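Local atomic coordinates of glycoside hydrolase (Streptococcus pneumoniae serotype 4, PDB entry 6ORH), a protein that probably removes terminal alpha-L-fucose from host-derived glycans by hydrolysing its glycosidic bond, as a glycoside hydrolase family 29 enzyme with a catalytic and a galactose-binding-like beta-sandwich domain. Residues D377-E383 with V413-L419. The protein carries 2 engineered substitutions. Residues are numbered along the deposited sequence; the frame is centred on the assembly and turned at random.
Sequences DVIELRE and VGYKRLL
Val378 sets its CG1 4.2 Å from Leu418 CD2 where strands 378-382 and 417-426 pair antiparallel in the beta sandwich of the F5/8 type C, galactose-binding-like domain. Two backbone hydrogen bonds join Ile379 to Leu419, and Ile379 CG2 packs against Leu419 CB at 3.8 Å on the face turned to Val396 and Phe394 of the other sheet. Glu380, on the opposite face, runs alongside Leu418, whose CD2 lies 3.5 Å from Glu380 CB. With CG anti to the backbone N (chi1 173°) and the chain extended, its carboxylate reaches Arg382 and Lys416: OE2 receives Arg382 NE in the guanidinium plane at 2.7 Å and also pairs with Lys444, while OE1 hydrogen-bonds the Tyr448 hydroxyl. A water linking Glu380 OE1, Arg382 NH2 and Lys416 NZ bridges the strands; Lys416 also forms a salt bridge with Glu22. These carboxylates probably offset the nearby positive charges. Leu381 returns to the interior face; it shares two backbone hydrogen bonds with Arg417, and its side chain crosses that of Val413 at about a right angle. Arg382 extends beside Tyr415, guanidinium and ring planes 41° apart, and a second water joins NH1 to the tyrosine OH. CB, CG and CD of Arg382 pass the carbonyl oxygen of Tyr415, CG coming to 3.2 Å from Tyr415 O; its side chain also touches Thr443, a calcium-binding residue in a structure of this protein, though this chain holds no calcium. Glu383 closes the contact against Gly414 in the loop leading into strand 417-426: its N hydrogen-bonds Gly414 O, its OE2 is held by the backbone N of Arg390 and of Ile391, and its OE1 receives Gly414 N at 2.8 Å through the anti lone pair.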
# COMPACT_ATOMS: atom_id res chain seq x y z
N ASP A 377 -4.27 -11.15 14.39
CA ASP A 377 -4.30 -10.63 13.03
C ASP A 377 -3.32 -9.46 12.88
O ASP A 377 -3.36 -8.80 11.85
CB ASP A 377 -5.70 -10.21 12.57
CG ASP A 377 -6.40 -9.17 13.45
OD1 ASP A 377 -5.87 -8.81 14.54
OD2 ASP A 377 -7.52 -8.80 13.09
N VAL A 378 -2.49 -9.23 13.90
CA VAL A 378 -1.47 -8.18 13.82
C VAL A 378 -0.16 -8.70 14.38
O VAL A 378 -0.11 -9.21 15.50
CB VAL A 378 -1.87 -6.90 14.58
CG1 VAL A 378 -0.81 -5.81 14.33
CG2 VAL A 378 -3.24 -6.40 14.16
N ILE A 379 0.94 -8.47 13.65
CA ILE A 379 2.27 -8.67 14.21
C ILE A 379 2.97 -7.31 14.32
O ILE A 379 2.80 -6.48 13.44
CB ILE A 379 3.10 -9.71 13.41
CG1 ILE A 379 4.39 -10.08 14.16
CG2 ILE A 379 3.38 -9.20 11.99
CD1 ILE A 379 5.19 -11.27 13.59
N GLU A 380 3.68 -7.07 15.43
CA GLU A 380 4.50 -5.87 15.60
C GLU A 380 5.97 -6.27 15.70
O GLU A 380 6.34 -7.20 16.43
CB GLU A 380 4.06 -5.10 16.87
CG GLU A 380 5.01 -3.92 17.19
CD GLU A 380 4.65 -3.22 18.50
OE1 GLU A 380 3.46 -3.21 18.85
OE2 GLU A 380 5.57 -2.67 19.15
N LEU A 381 6.85 -5.57 14.95
CA LEU A 381 8.29 -5.76 15.01
C LEU A 381 8.90 -4.39 15.30
O LEU A 381 8.36 -3.38 14.82
CB LEU A 381 8.79 -6.24 13.64
CG LEU A 381 8.15 -7.51 13.05
CD1 LEU A 381 8.74 -7.79 11.66
CD2 LEU A 381 8.37 -8.70 13.96
N ARG A 382 10.02 -4.34 16.02
CA ARG A 382 10.73 -3.07 16.22
C ARG A 382 12.23 -3.26 16.06
O ARG A 382 12.83 -4.22 16.59
CB ARG A 382 10.52 -2.52 17.64
CG ARG A 382 9.07 -2.19 17.97
CD ARG A 382 9.03 -1.28 19.20
NE ARG A 382 7.67 -1.05 19.64
CZ ARG A 382 7.35 -0.12 20.54
NH1 ARG A 382 8.31 0.65 21.04
NH2 ARG A 382 6.10 0.05 20.92
N GLU A 383 12.86 -2.32 15.35
CA GLU A 383 14.31 -2.28 15.26
C GLU A 383 14.90 -1.52 16.44
O GLU A 383 14.17 -0.97 17.26
CB GLU A 383 14.80 -1.63 13.96
CG GLU A 383 14.71 -2.57 12.80
CD GLU A 383 15.24 -1.98 11.51
OE1 GLU A 383 14.50 -1.18 10.89
OE2 GLU A 383 16.34 -2.41 11.08
N VAL A 413 11.14 -2.11 8.68
CA VAL A 413 10.57 -2.23 10.01
C VAL A 413 10.61 -0.84 10.65
O VAL A 413 9.56 -0.25 10.91
CB VAL A 413 11.35 -3.31 10.80
CG1 VAL A 413 10.92 -3.31 12.28
CG2 VAL A 413 11.09 -4.71 10.23
N GLY A 414 11.82 -0.32 10.91
CA GLY A 414 11.94 1.00 11.51
C GLY A 414 11.71 0.97 13.03
O GLY A 414 11.90 -0.07 13.68
N TYR A 415 11.24 2.10 13.58
CA TYR A 415 11.01 2.18 15.01
C TYR A 415 9.97 1.15 15.45
O TYR A 415 10.06 0.53 16.53
CB TYR A 415 10.49 3.57 15.37
CG TYR A 415 10.47 3.79 16.86
CD1 TYR A 415 11.62 4.21 17.52
CD2 TYR A 415 9.31 3.56 17.58
CE1 TYR A 415 11.62 4.37 18.89
CE2 TYR A 415 9.29 3.71 18.96
CZ TYR A 415 10.46 4.10 19.60
OH TYR A 415 10.49 4.34 20.95
N LYS A 416 8.93 1.01 14.62
CA LYS A 416 7.83 0.12 14.93
C LYS A 416 7.06 -0.14 13.65
O LYS A 416 6.68 0.78 12.95
CB LYS A 416 6.90 0.82 15.93
CG LYS A 416 5.55 0.15 16.16
CD LYS A 416 4.83 0.84 17.33
CE LYS A 416 3.39 0.41 17.51
NZ LYS A 416 2.80 1.07 18.70
N ARG A 417 6.81 -1.43 13.37
CA ARG A 417 6.05 -1.82 12.20
C ARG A 417 4.91 -2.72 12.68
O ARG A 417 5.16 -3.71 13.37
CB ARG A 417 6.95 -2.63 11.24
CG ARG A 417 6.27 -3.15 9.97
CD ARG A 417 5.90 -1.99 9.05
NE ARG A 417 5.00 -2.37 7.96
CZ ARG A 417 5.36 -2.59 6.71
NH1 ARG A 417 6.65 -2.63 6.34
NH2 ARG A 417 4.42 -2.84 5.81
N LEU A 418 3.69 -2.33 12.33
CA LEU A 418 2.53 -3.19 12.52
C LEU A 418 2.24 -3.79 11.15
O LEU A 418 2.34 -3.11 10.12
CB LEU A 418 1.34 -2.38 13.04
CG LEU A 418 1.59 -1.72 14.39
CD1 LEU A 418 0.42 -0.78 14.75
CD2 LEU A 418 1.78 -2.76 15.49
N LEU A 419 2.07 -5.11 11.13
CA LEU A 419 1.64 -5.71 9.88
C LEU A 419 0.40 -6.57 10.11
O LEU A 419 0.45 -7.50 10.92
CB LEU A 419 2.81 -6.55 9.37
CG LEU A 419 2.55 -7.26 8.05
CD1 LEU A 419 2.48 -6.24 6.90
CD2 LEU A 419 3.68 -8.25 7.81
O HOH W 1 3.31 -1.10 20.49
O HOH W 2 8.42 3.29 22.51
O HOH W 3 13.78 -0.85 8.33
O HOH W 4 12.29 0.82 18.12